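Local atomic coordinates of sugar ABC transporter, periplasmic sugar-binding protein (Caulobacter crescentus, PDB entry 4IRX), a protein that binds myo-inositol in the cleft between its two lobes and probably delivers it to an ABC transporter for uptake. Residues Q20-F23 / V24-R28; Q178-T181 / V182-I186; Q254-T257 / A258-A262. All coordinates share one frame; numbering follows the deposited sequence.

Contact 1. Residues Q20-F23 / V24-R28; sequences QPFF and VAMRR. With INS (1,2,3,4,5,6-hexahydroxy-cyclohexane), chain C.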
ATOM      1  N   GLN A  20      -1.888 -10.122   3.135  1.00 10.50           N
ATOM      2  CA  GLN A  20      -0.740  -9.222   2.969  1.00 11.61           C
ATOM      3  C   GLN A  20      -0.257  -8.745   4.323  1.00 12.30           C
ATOM      4  O   GLN A  20      -1.043  -8.231   5.119  1.00 11.77           O
ATOM      5  CB  GLN A  20      -1.113  -7.988   2.143  1.00 12.92           C
ATOM      6  CG  GLN A  20      -1.486  -8.273   0.704  1.00 11.10           C
ATOM      7  CD  GLN A  20      -1.563  -7.032  -0.134  1.00 12.28           C
ATOM      8  OE1 GLN A  20      -1.028  -5.995   0.235  1.00 15.90           O
ATOM      9  NE2 GLN A  20      -2.267  -7.113  -1.249  1.00 12.88           N
ATOM     10  N   PRO A  21       1.050  -8.877   4.596  1.00  9.26           N
ATOM     11  CA  PRO A  21       1.621  -8.474   5.890  1.00 13.30           C
ATOM     12  C   PRO A  21       1.348  -7.030   6.251  1.00 10.33           C
ATOM     13  O   PRO A  21       1.116  -6.744   7.421  1.00 13.28           O
ATOM     14  CB  PRO A  21       3.130  -8.661   5.695  1.00 16.15           C
ATOM     15  CG  PRO A  21       3.280  -9.535   4.512  1.00 21.78           C
ATOM     16  CD  PRO A  21       2.049  -9.490   3.694  1.00 13.41           C
ATOM     17  N   PHE A  22       1.381  -6.136   5.267  1.00 11.00           N
ATOM     18  CA  PHE A  22       1.099  -4.729   5.531  1.00 12.05           C
ATOM     19  C   PHE A  22      -0.269  -4.575   6.148  1.00 13.55           C
ATOM     20  O   PHE A  22      -0.447  -3.811   7.091  1.00 10.36           O
ATOM     21  CB  PHE A  22       1.164  -3.973   4.215  1.00 11.75           C
ATOM     22  CG  PHE A  22       0.777  -2.528   4.303  1.00 11.23           C
ATOM     23  CD1 PHE A  22       1.700  -1.583   4.706  1.00 12.19           C
ATOM     24  CD2 PHE A  22      -0.481  -2.111   3.897  1.00 10.60           C
ATOM     25  CE1 PHE A  22       1.360  -0.229   4.763  1.00 13.13           C
ATOM     26  CE2 PHE A  22      -0.826  -0.746   3.927  1.00  9.04           C
ATOM     27  CZ  PHE A  22       0.110   0.189   4.349  1.00 11.16           C
ATOM     28  N   PHE A  23      -1.241  -5.315   5.618  1.00 10.22           N
ATOM     29  CA  PHE A  23      -2.624  -5.163   6.083  1.00 11.27           C
ATOM     30  C   PHE A  23      -2.922  -5.921   7.382  1.00  9.82           C
ATOM     31  O   PHE A  23      -3.755  -5.478   8.165  1.00  9.83           O
ATOM     32  CB  PHE A  23      -3.623  -5.512   4.969  1.00 10.44           C
ATOM     33  CG  PHE A  23      -3.666  -4.480   3.885  1.00 12.31           C
ATOM     34  CD1 PHE A  23      -4.213  -3.245   4.127  1.00 11.56           C
ATOM     35  CD2 PHE A  23      -3.079  -4.709   2.654  1.00 10.72           C
ATOM     36  CE1 PHE A  23      -4.226  -2.280   3.123  1.00 11.57           C
ATOM     37  CE2 PHE A  23      -3.099  -3.744   1.647  1.00 12.39           C
ATOM     38  CZ  PHE A  23      -3.665  -2.529   1.895  1.00 10.55           C
ATOM     39  N   VAL A  24      -2.252  -7.043   7.612  1.00 14.40           N
ATOM     40  CA  VAL A  24      -2.308  -7.702   8.915  1.00 13.43           C
ATOM     41  C   VAL A  24      -1.880  -6.697   9.984  1.00 11.97           C
ATOM     42  O   VAL A  24      -2.543  -6.544  11.021  1.00 10.77           O
ATOM     43  CB  VAL A  24      -1.407  -8.955   8.946  1.00 12.88           C
ATOM     44  CG1 VAL A  24      -1.341  -9.532  10.343  1.00 17.58           C
ATOM     45  CG2 VAL A  24      -1.936 -10.016   7.968  1.00 18.78           C
ATOM     46  N   ALA A  25      -0.789  -5.985   9.736  1.00 10.06           N
ATOM     47  CA  ALA A  25      -0.310  -5.004  10.705  1.00 11.94           C
ATOM     48  C   ALA A  25      -1.304  -3.855  10.866  1.00 10.10           C
ATOM     49  O   ALA A  25      -1.547  -3.390  11.979  1.00 12.25           O
ATOM     50  CB  ALA A  25       1.071  -4.493  10.323  1.00 12.23           C
HETATM   51  N   MSE A  26      -1.880  -3.398   9.745  1.00  9.41           N
HETATM   52  CA  MSE A  26      -2.882  -2.334   9.792  1.00  8.69           C
HETATM   53  C   MSE A  26      -4.082  -2.754  10.634  1.00 10.27           C
HETATM   54  O   MSE A  26      -4.579  -1.977  11.433  1.00 11.38           O
HETATM   55  CB  MSE A  26      -3.334  -1.933   8.376  1.00 10.45           C
HETATM   56  CG  MSE A  26      -4.352  -0.758   8.352  1.00 12.73           C
HETATM   57 SE   MSE A  26      -4.909  -0.112   6.617  0.57 10.66          SE
HETATM   58  CE  MSE A  26      -3.383   0.952   6.122  1.00 15.22           C
ATOM     59  N   ARG A  27      -4.525  -4.005  10.474  1.00  9.10           N
ATOM     60  CA  ARG A  27      -5.651  -4.509  11.253  1.00 12.46           C
ATOM     61  C   ARG A  27      -5.393  -4.470  12.748  1.00 13.38           C
ATOM     62  O   ARG A  27      -6.291  -4.179  13.541  1.00 10.60           O
ATOM     63  CB  ARG A  27      -6.027  -5.922  10.816  1.00  9.61           C
ATOM     64  CG  ARG A  27      -7.242  -6.462  11.521  1.00 14.60           C
ATOM     65  CD  ARG A  27      -7.466  -7.923  11.170  1.00 18.01           C
ATOM     66  NE  ARG A  27      -8.602  -8.436  11.928  1.00 21.75           N
ATOM     67  CZ  ARG A  27      -9.273  -9.527  11.593  1.00 22.36           C
ATOM     68  NH1 ARG A  27      -8.902 -10.224  10.530  1.00 26.86           N
ATOM     69  NH2 ARG A  27     -10.310  -9.917  12.327  1.00 22.73           N
ATOM     70  N   ARG A  28      -4.165  -4.730  13.154  1.00 10.17           N
ATOM     71  CA  ARG A  28      -3.841  -4.615  14.580  1.00 12.87           C
ATOM     72  C   ARG A  28      -4.050  -3.206  15.128  1.00 12.05           C
ATOM     73  O   ARG A  28      -4.551  -3.037  16.242  1.00 14.29           O
ATOM     74  CB  ARG A  28      -2.413  -5.088  14.885  1.00 16.92           C
ATOM     75  CG  ARG A  28      -2.212  -6.561  14.634  1.00 19.96           C
ATOM     76  CD  ARG A  28      -0.874  -7.054  15.194  1.00 29.30           C
ATOM     77  NE  ARG A  28       0.267  -6.660  14.374  1.00 42.02           N
ATOM     78  CZ  ARG A  28       0.897  -7.470  13.524  1.00 34.45           C
ATOM     79  NH1 ARG A  28       0.503  -8.729  13.376  1.00 40.04           N
ATOM     80  NH2 ARG A  28       1.926  -7.022  12.822  1.00 31.94           N
TER
HETATM   81  C1  INS C 401      -0.148  -0.769   0.402  1.00  8.24           C
HETATM   82  C2  INS C 401       1.099  -1.481   0.809  1.00  8.99           C
HETATM   83  C3  INS C 401       0.915  -2.955   0.558  1.00  8.66           C
HETATM   84  C4  INS C 401       0.669  -3.206  -0.895  1.00 10.19           C
HETATM   85  C5  INS C 401      -0.590  -2.548  -1.321  1.00  8.58           C
HETATM   86  C6  INS C 401      -0.544  -1.066  -1.031  1.00 10.68           C
HETATM   87  O1  INS C 401      -0.000   0.616   0.593  1.00  8.29           O
HETATM   88  O2  INS C 401       2.185  -0.972   0.095  1.00 10.06           O
HETATM   89  O3  INS C 401       2.033  -3.680   1.010  1.00  9.33           O
HETATM   90  O4  INS C 401       0.629  -4.572  -1.162  1.00 11.40           O
HETATM   91  O5  INS C 401      -0.802  -2.796  -2.674  1.00 10.97           O
HETATM   92  O6  INS C 401      -1.716  -0.418  -1.454  1.00  8.84           O
HETATM   93  O   HOH W   1       2.394  -8.261   9.786  1.00 34.44           O
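Met26, modelled as selenomethionine, meets the aromatic rings of both Phe22 and Phe23 across the first turns of the helix. Its SE lies 4.1 Å from CD1 of Phe23 and 75° off that ring's normal, an edge-on Met-aromatic contact. A turn about the CG-SE bond (chi3 -78°) brings the terminal CE within 3.8 Å of Phe22 CE2. The Phe22 ring also presents its CD2 to the centre of one face of Phe23, while Phe23 CD2 lies at the edge of the Phe22 ring. One face of the Phe22 ring is in turn given to the ligand, with inositol C2 3.5 Å above its plane and over its centre, the CH-pi platform common in sugar-binding sites. Gln20, the N-cap residue, adds a polar grip, since its OE1 accepts a hydrogen bond of 2.6 Å from inositol O4 while its NE2 is held by Asp140.

The other side of the helix is looser. Pro21 and Val24 are partly exposed, Arg28 is exposed, and a water donates to Pro21 O at 3.1 Å and accepts only weakly from Arg28 NH2. Arg27 leads away from the turn to a salt bridge with Glu31. Backbone bonds are regular all round the turn, Val24 N donating to Gln20 O with an N-H...O angle of 165°.

The stretch opens helix 21-37 of the beta-alpha-beta unit formed with strands 10-15 and 40-45; Phe23 and Met26 lean on Phe15 of the first strand, and Met26 also packs against Pro251, Gln254 and Ile255 of helix 251-268.

Contact 2. Residues Q178-T181 / V182-I186; sequences QALT and VTQNI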
ATOM      1  N   GLN A 178       5.771 -14.483  -5.969  1.00 10.33           N
ATOM      2  CA  GLN A 178       5.851 -13.980  -7.339  1.00 11.35           C
ATOM      3  C   GLN A 178       7.035 -13.040  -7.510  1.00  9.20           C
ATOM      4  O   GLN A 178       7.713 -13.055  -8.535  1.00 10.85           O
ATOM      5  CB  GLN A 178       4.559 -13.307  -7.796  1.00 10.78           C
ATOM      6  CG  GLN A 178       3.379 -14.274  -7.849  1.00 14.53           C
ATOM      7  CD  GLN A 178       2.101 -13.592  -8.308  1.00 14.64           C
ATOM      8  OE1 GLN A 178       2.109 -12.800  -9.234  1.00 16.26           O
ATOM      9  NE2 GLN A 178       1.005 -13.901  -7.650  1.00 16.31           N
ATOM     10  N   ALA A 179       7.270 -12.208  -6.513  1.00 10.34           N
ATOM     11  CA  ALA A 179       8.420 -11.332  -6.574  1.00  9.16           C
ATOM     12  C   ALA A 179       9.726 -12.100  -6.783  1.00 10.86           C
ATOM     13  O   ALA A 179      10.586 -11.669  -7.562  1.00 10.01           O
ATOM     14  CB  ALA A 179       8.497 -10.463  -5.318  1.00 12.65           C
ATOM     15  N   LEU A 180       9.868 -13.251  -6.138  1.00 10.23           N
ATOM     16  CA  LEU A 180      11.103 -14.023  -6.300  1.00 11.59           C
ATOM     17  C   LEU A 180      11.270 -14.487  -7.755  1.00  9.70           C
ATOM     18  O   LEU A 180      12.283 -14.226  -8.406  1.00 10.92           O
ATOM     19  CB  LEU A 180      11.130 -15.224  -5.331  1.00 14.49           C
ATOM     20  CG  LEU A 180      12.284 -16.214  -5.516  1.00 14.77           C
ATOM     21  CD1 LEU A 180      13.585 -15.531  -5.331  1.00 13.22           C
ATOM     22  CD2 LEU A 180      12.161 -17.346  -4.481  1.00 23.16           C
ATOM     23  N   THR A 181      10.248 -15.133  -8.294  1.00 11.72           N
ATOM     24  CA  THR A 181      10.390 -15.712  -9.620  1.00  9.55           C
ATOM     25  C   THR A 181      10.376 -14.646 -10.708  1.00 11.46           C
ATOM     26  O   THR A 181      11.136 -14.728 -11.685  1.00 12.12           O
ATOM     27  CB  THR A 181       9.318 -16.765  -9.881  1.00 13.67           C
ATOM     28  OG1 THR A 181       8.037 -16.194  -9.663  1.00 16.45           O
ATOM     29  CG2 THR A 181       9.474 -17.953  -8.913  1.00 19.02           C
ATOM     30  N   VAL A 182       9.534 -13.624 -10.541  1.00 12.06           N
ATOM     31  CA  VAL A 182       9.508 -12.532 -11.514  1.00  9.97           C
ATOM     32  C   VAL A 182      10.883 -11.852 -11.567  1.00 10.40           C
ATOM     33  O   VAL A 182      11.420 -11.591 -12.640  1.00 10.57           O
ATOM     34  CB  VAL A 182       8.407 -11.500 -11.172  1.00 10.28           C
ATOM     35  CG1 VAL A 182       8.605 -10.197 -11.962  1.00 13.89           C
ATOM     36  CG2 VAL A 182       7.042 -12.100 -11.443  1.00 15.06           C
ATOM     37  N   THR A 183      11.466 -11.572 -10.405  1.00 10.91           N
ATOM     38  CA  THR A 183      12.784 -10.945 -10.342  1.00  9.83           C
ATOM     39  C   THR A 183      13.881 -11.855 -10.903  1.00  9.99           C
ATOM     40  O   THR A 183      14.734 -11.408 -11.667  1.00  9.56           O
ATOM     41  CB  THR A 183      13.123 -10.454  -8.913  1.00  8.68           C
ATOM     42  OG1 THR A 183      12.091  -9.553  -8.484  1.00 11.46           O
ATOM     43  CG2 THR A 183      14.460  -9.700  -8.890  1.00 10.74           C
ATOM     44  N   GLN A 184      13.798 -13.147 -10.585  1.00 10.11           N
ATOM     45  CA  GLN A 184      14.768 -14.088 -11.141  1.00  9.00           C
ATOM     46  C   GLN A 184      14.776 -14.075 -12.656  1.00  7.63           C
ATOM     47  O   GLN A 184      15.840 -14.016 -13.282  1.00  9.57           O
ATOM     48  CB  GLN A 184      14.498 -15.509 -10.648  1.00  8.10           C
ATOM     49  CG  GLN A 184      14.924 -15.711  -9.195  1.00  9.72           C
ATOM     50  CD  GLN A 184      14.758 -17.139  -8.743  1.00 10.62           C
ATOM     51  OE1 GLN A 184      13.655 -17.704  -8.841  1.00 14.49           O
ATOM     52  NE2 GLN A 184      15.846 -17.743  -8.259  1.00 11.26           N
ATOM     53  N   ASN A 185      13.587 -14.094 -13.256  1.00  9.01           N
ATOM     54  CA  ASN A 185      13.488 -14.149 -14.696  1.00  8.77           C
ATOM     55  C   ASN A 185      14.004 -12.848 -15.330  1.00 10.41           C
ATOM     56  O   ASN A 185      14.660 -12.878 -16.382  1.00 11.06           O
ATOM     57  CB  ASN A 185      12.056 -14.456 -15.095  1.00  8.69           C
ATOM     58  CG  ASN A 185      11.716 -15.914 -14.932  1.00 13.45           C
ATOM     59  OD1 ASN A 185      12.610 -16.757 -14.815  1.00 13.96           O
ATOM     60  ND2 ASN A 185      10.423 -16.227 -14.901  1.00 14.37           N
ATOM     61  N   ILE A 186      13.734 -11.714 -14.677  1.00 12.25           N
ATOM     62  CA  ILE A 186      14.249 -10.439 -15.150  1.00 11.03           C
ATOM     63  C   ILE A 186      15.768 -10.441 -15.082  1.00 10.27           C
ATOM     64  O   ILE A 186      16.444 -10.038 -16.048  1.00 12.00           O
ATOM     65  CB  ILE A 186      13.674  -9.280 -14.335  1.00 10.56           C
ATOM     66  CG1 ILE A 186      12.175  -9.145 -14.630  1.00 10.88           C
ATOM     67  CG2 ILE A 186      14.439  -7.997 -14.659  1.00 10.25           C
ATOM     68  CD1 ILE A 186      11.477  -8.134 -13.713  1.00 11.26           C
TER
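Two donors of Thr183 converge on the carbonyl oxygen of Ala179. The hydroxyl OG1 donates to Ala179 O at 2.8 Å, and the backbone N of Thr183 donates to the same oxygen at 3.0 Å. They come from opposite faces of the carbonyl plane, OG1 tilted 22° from it and N 35°, which lets one oxygen serve both. The torsion explains the reach: OG1 stands beside its own backbone N and anti to the carbonyl carbon (chi1 -57°), and is thereby turned back toward the preceding turn. The hydroxyl of a buried threonine is thus satisfied within its own helix.

Backbone bonds continue the ladder on either side of this pair, from Val182 N to Gln178 O and from Gln184 N to Leu180 O. Thr181 OG1 adds a weak bond to Gln178 O at 3.4 Å, within the first four residues. Further out, Gln178 OE1 is held by Asn173.

Side-chain packing across the turn is modest. The extended chain of Gln184 crosses that of Leu180 at a slant, its CD lying 4.0 Å from Leu180 CD1 and its OE1 3.9 Å from Leu180 CG. Val182 CB and CG2 both lie 3.1 Å from Gln178 O, the carbonyl that takes the Val182 N-H. Thr181 and Asn185 are exposed, whereas Ala179, Thr183 and Ile186 are buried: Ala179 and Thr183 meet Met205 and Ala212 of helix 203-215, respectively, and Thr183 and Ile186 lie on Ile137 of strand 132-138.

A threonine hydroxyl bonded to the carbonyl four residues earlier is a familiar feature of alpha-helices; here it occurs in amphipathic helix 176-189, which flanks the four-stranded parallel sheet in one lobe of the periplasmic binding protein fold.

Contact 3. Residues Q254-T257 / A258-A262; sequences QIRT and ALRQA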
ATOM      1  N   GLN A 254      -3.142   6.117   9.105  1.00  6.48           N
ATOM      2  CA  GLN A 254      -4.212   6.055   8.096  1.00  7.05           C
ATOM      3  C   GLN A 254      -5.471   5.423   8.645  1.00  8.51           C
ATOM      4  O   GLN A 254      -6.554   5.998   8.550  1.00  7.77           O
ATOM      5  CB  GLN A 254      -3.763   5.240   6.872  1.00  8.06           C
ATOM      6  CG  GLN A 254      -2.631   5.883   6.056  1.00  8.93           C
ATOM      7  CD  GLN A 254      -2.266   5.056   4.839  1.00  9.10           C
ATOM      8  OE1 GLN A 254      -3.140   4.560   4.106  1.00 10.77           O
ATOM      9  NE2 GLN A 254      -0.956   4.848   4.638  1.00 11.63           N
ATOM     10  N   ILE A 255      -5.327   4.234   9.219  1.00  7.11           N
ATOM     11  CA  ILE A 255      -6.499   3.486   9.649  1.00  7.55           C
ATOM     12  C   ILE A 255      -7.141   4.116  10.858  1.00  9.28           C
ATOM     13  O   ILE A 255      -8.354   4.188  10.930  1.00  7.87           O
ATOM     14  CB  ILE A 255      -6.214   1.967   9.794  1.00  9.90           C
ATOM     15  CG1 ILE A 255      -7.499   1.160   9.932  1.00  8.66           C
ATOM     16  CG2 ILE A 255      -5.349   1.704  10.988  1.00  9.71           C
ATOM     17  CD1 ILE A 255      -8.460   1.290   8.751  1.00 12.93           C
ATOM     18  N   ARG A 256      -6.325   4.659  11.766  1.00  8.10           N
ATOM     19  CA  ARG A 256      -6.861   5.329  12.942  1.00  8.40           C
ATOM     20  C   ARG A 256      -7.637   6.575  12.540  1.00  8.04           C
ATOM     21  O   ARG A 256      -8.695   6.834  13.095  1.00  8.40           O
ATOM     22  CB  ARG A 256      -5.755   5.658  13.933  1.00  7.15           C
ATOM     23  CG  ARG A 256      -5.053   4.417  14.515  1.00  8.86           C
ATOM     24  CD  ARG A 256      -3.920   4.838  15.395  1.00 11.62           C
ATOM     25  NE  ARG A 256      -3.127   3.700  15.884  1.00 14.41           N
ATOM     26  CZ  ARG A 256      -3.389   3.064  17.015  1.00 11.91           C
ATOM     27  NH1 ARG A 256      -4.431   3.425  17.774  1.00 12.33           N
ATOM     28  NH2 ARG A 256      -2.613   2.053  17.390  1.00 14.50           N
ATOM     29  N   THR A 257      -7.130   7.302  11.541  1.00  9.42           N
ATOM     30  CA  THR A 257      -7.808   8.506  11.080  1.00  9.10           C
ATOM     31  C   THR A 257      -9.132   8.170  10.426  1.00  9.87           C
ATOM     32  O   THR A 257     -10.140   8.854  10.675  1.00 10.47           O
ATOM     33  CB  THR A 257      -6.910   9.300  10.130  1.00  7.31           C
ATOM     34  OG1 THR A 257      -5.706   9.689  10.818  1.00  8.48           O
ATOM     35  CG2 THR A 257      -7.615  10.513   9.584  1.00  8.33           C
ATOM     36  N   ALA A 258      -9.153   7.128   9.599  1.00  8.18           N
ATOM     37  CA  ALA A 258     -10.433   6.716   9.009  1.00  7.78           C
ATOM     38  C   ALA A 258     -11.463   6.325  10.074  1.00  9.26           C
ATOM     39  O   ALA A 258     -12.632   6.708   9.976  1.00  8.79           O
ATOM     40  CB  ALA A 258     -10.227   5.572   8.008  1.00 10.47           C
ATOM     41  N   LEU A 259     -11.036   5.566  11.078  1.00  8.38           N
ATOM     42  CA  LEU A 259     -11.957   5.153  12.124  1.00  7.78           C
ATOM     43  C   LEU A 259     -12.428   6.325  12.973  1.00  8.35           C
ATOM     44  O   LEU A 259     -13.591   6.373  13.351  1.00 11.18           O
ATOM     45  CB  LEU A 259     -11.336   4.058  12.993  1.00 10.75           C
ATOM     46  CG  LEU A 259     -12.334   3.391  13.921  1.00  9.59           C
ATOM     47  CD1 LEU A 259     -13.394   2.663  13.084  1.00 10.50           C
ATOM     48  CD2 LEU A 259     -11.578   2.428  14.847  1.00 12.48           C
ATOM     49  N   ARG A 260     -11.529   7.255  13.289  1.00  6.92           N
ATOM     50  CA  ARG A 260     -11.911   8.459  14.048  1.00  9.64           C
ATOM     51  C   ARG A 260     -12.958   9.274  13.316  1.00 10.29           C
ATOM     52  O   ARG A 260     -13.939   9.715  13.922  1.00  9.65           O
ATOM     53  CB  ARG A 260     -10.685   9.314  14.386  1.00  8.19           C
ATOM     54  CG  ARG A 260      -9.753   8.690  15.402  1.00  8.18           C
ATOM     55  CD  ARG A 260      -8.371   9.314  15.319  1.00  9.55           C
ATOM     56  NE  ARG A 260      -7.484   8.590  16.209  1.00  8.03           N
ATOM     57  CZ  ARG A 260      -6.186   8.791  16.320  1.00  7.26           C
ATOM     58  NH1 ARG A 260      -5.559   9.682  15.558  1.00 10.96           N
ATOM     59  NH2 ARG A 260      -5.497   8.047  17.191  1.00  9.92           N
ATOM     60  N   GLN A 261     -12.765   9.459  12.015  1.00  9.18           N
ATOM     61  CA  GLN A 261     -13.785  10.116  11.212  1.00  8.37           C
ATOM     62  C   GLN A 261     -15.095   9.335  11.216  1.00  9.56           C
ATOM     63  O   GLN A 261     -16.157   9.930  11.345  1.00 11.06           O
ATOM     64  CB  GLN A 261     -13.298  10.287   9.776  1.00  9.39           C
ATOM     65  CG  GLN A 261     -12.154  11.292   9.590  1.00 11.26           C
ATOM     66  CD  GLN A 261     -12.076  11.758   8.149  1.00 16.27           C
ATOM     67  OE1 GLN A 261     -13.113  11.958   7.511  1.00 18.27           O
ATOM     68  NE2 GLN A 261     -10.871  11.891   7.616  1.00 18.84           N
ATOM     69  N   ALA A 262     -15.023   8.014  11.084  1.00  9.23           N
ATOM     70  CA  ALA A 262     -16.243   7.201  11.105  1.00 10.86           C
ATOM     71  C   ALA A 262     -17.034   7.383  12.403  1.00 12.03           C
ATOM     72  O   ALA A 262     -18.258   7.496  12.374  1.00 11.12           O
ATOM     73  CB  ALA A 262     -15.888   5.734  10.895  1.00  9.30           C
TER
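Arg260 lies back over Arg256, one helical turn earlier, and can be followed outward from its CB. CB passes 3.4 Å from Arg256 O, the carbonyl oxygen that also accepts the backbone N-H of Arg260 at 2.9 Å. Arg260 CG comes to 3.1 Å of Arg256 O and Arg260 CD to 3.3 Å of it, a course set by CG standing beside the backbone N (chi1 -69°) and by a chain extended from there to NE. NE moves away from the carbonyl, and its salt bridge is with Glu33 of helix 21-37. At the tip, CZ is 4.0 Å from Arg256 CB, which sits over the centre of one guanidinium face, while NH2 is 4.0 Å from Arg256 CD.

The two guanidinium planes are 45° apart and do not stack. Arg256 carries its own group outward to Glu29, Asp32 and Glu33. On another side of the helix, Thr257 and Gln261 run side by side, with Thr257 CG2 4.0 Å from Gln261 NE2; Thr257 OG1 bonds to Leu253 O and Gln261 OE1 to Lys273 N.

Arg256 NH1 and Arg260 NH2 are 4.8 Å apart, yet Glu33 pairs with both arginines. Their like charges are therefore probably well offset, and the contact joins an aliphatic cover over one guanidinium to an ionic seam between helices 251-268 and 21-37.

Contact 1 is the most buried of the three and the one that holds ligand, combining aromatic, selenium and inositol contacts. Contacts 2 and 3 are partly buried helix faces. Contacts 1 and 3 share one lobe, their centres about 15 Å apart, and they meet where Met26 CG lies 3.6 Å from Ile255 CB, joining helices 21-37 and 251-268 through an apolar patch; farther along, the same helix pair is tied by salt bridges. Contact 2 stands apart in the other lobe, on helix 176-189 against the four-stranded parallel sheet, its centre about 36 Å from that of contact 3, and its distinguishing feature is a threonine hydroxyl bonded within its own helix.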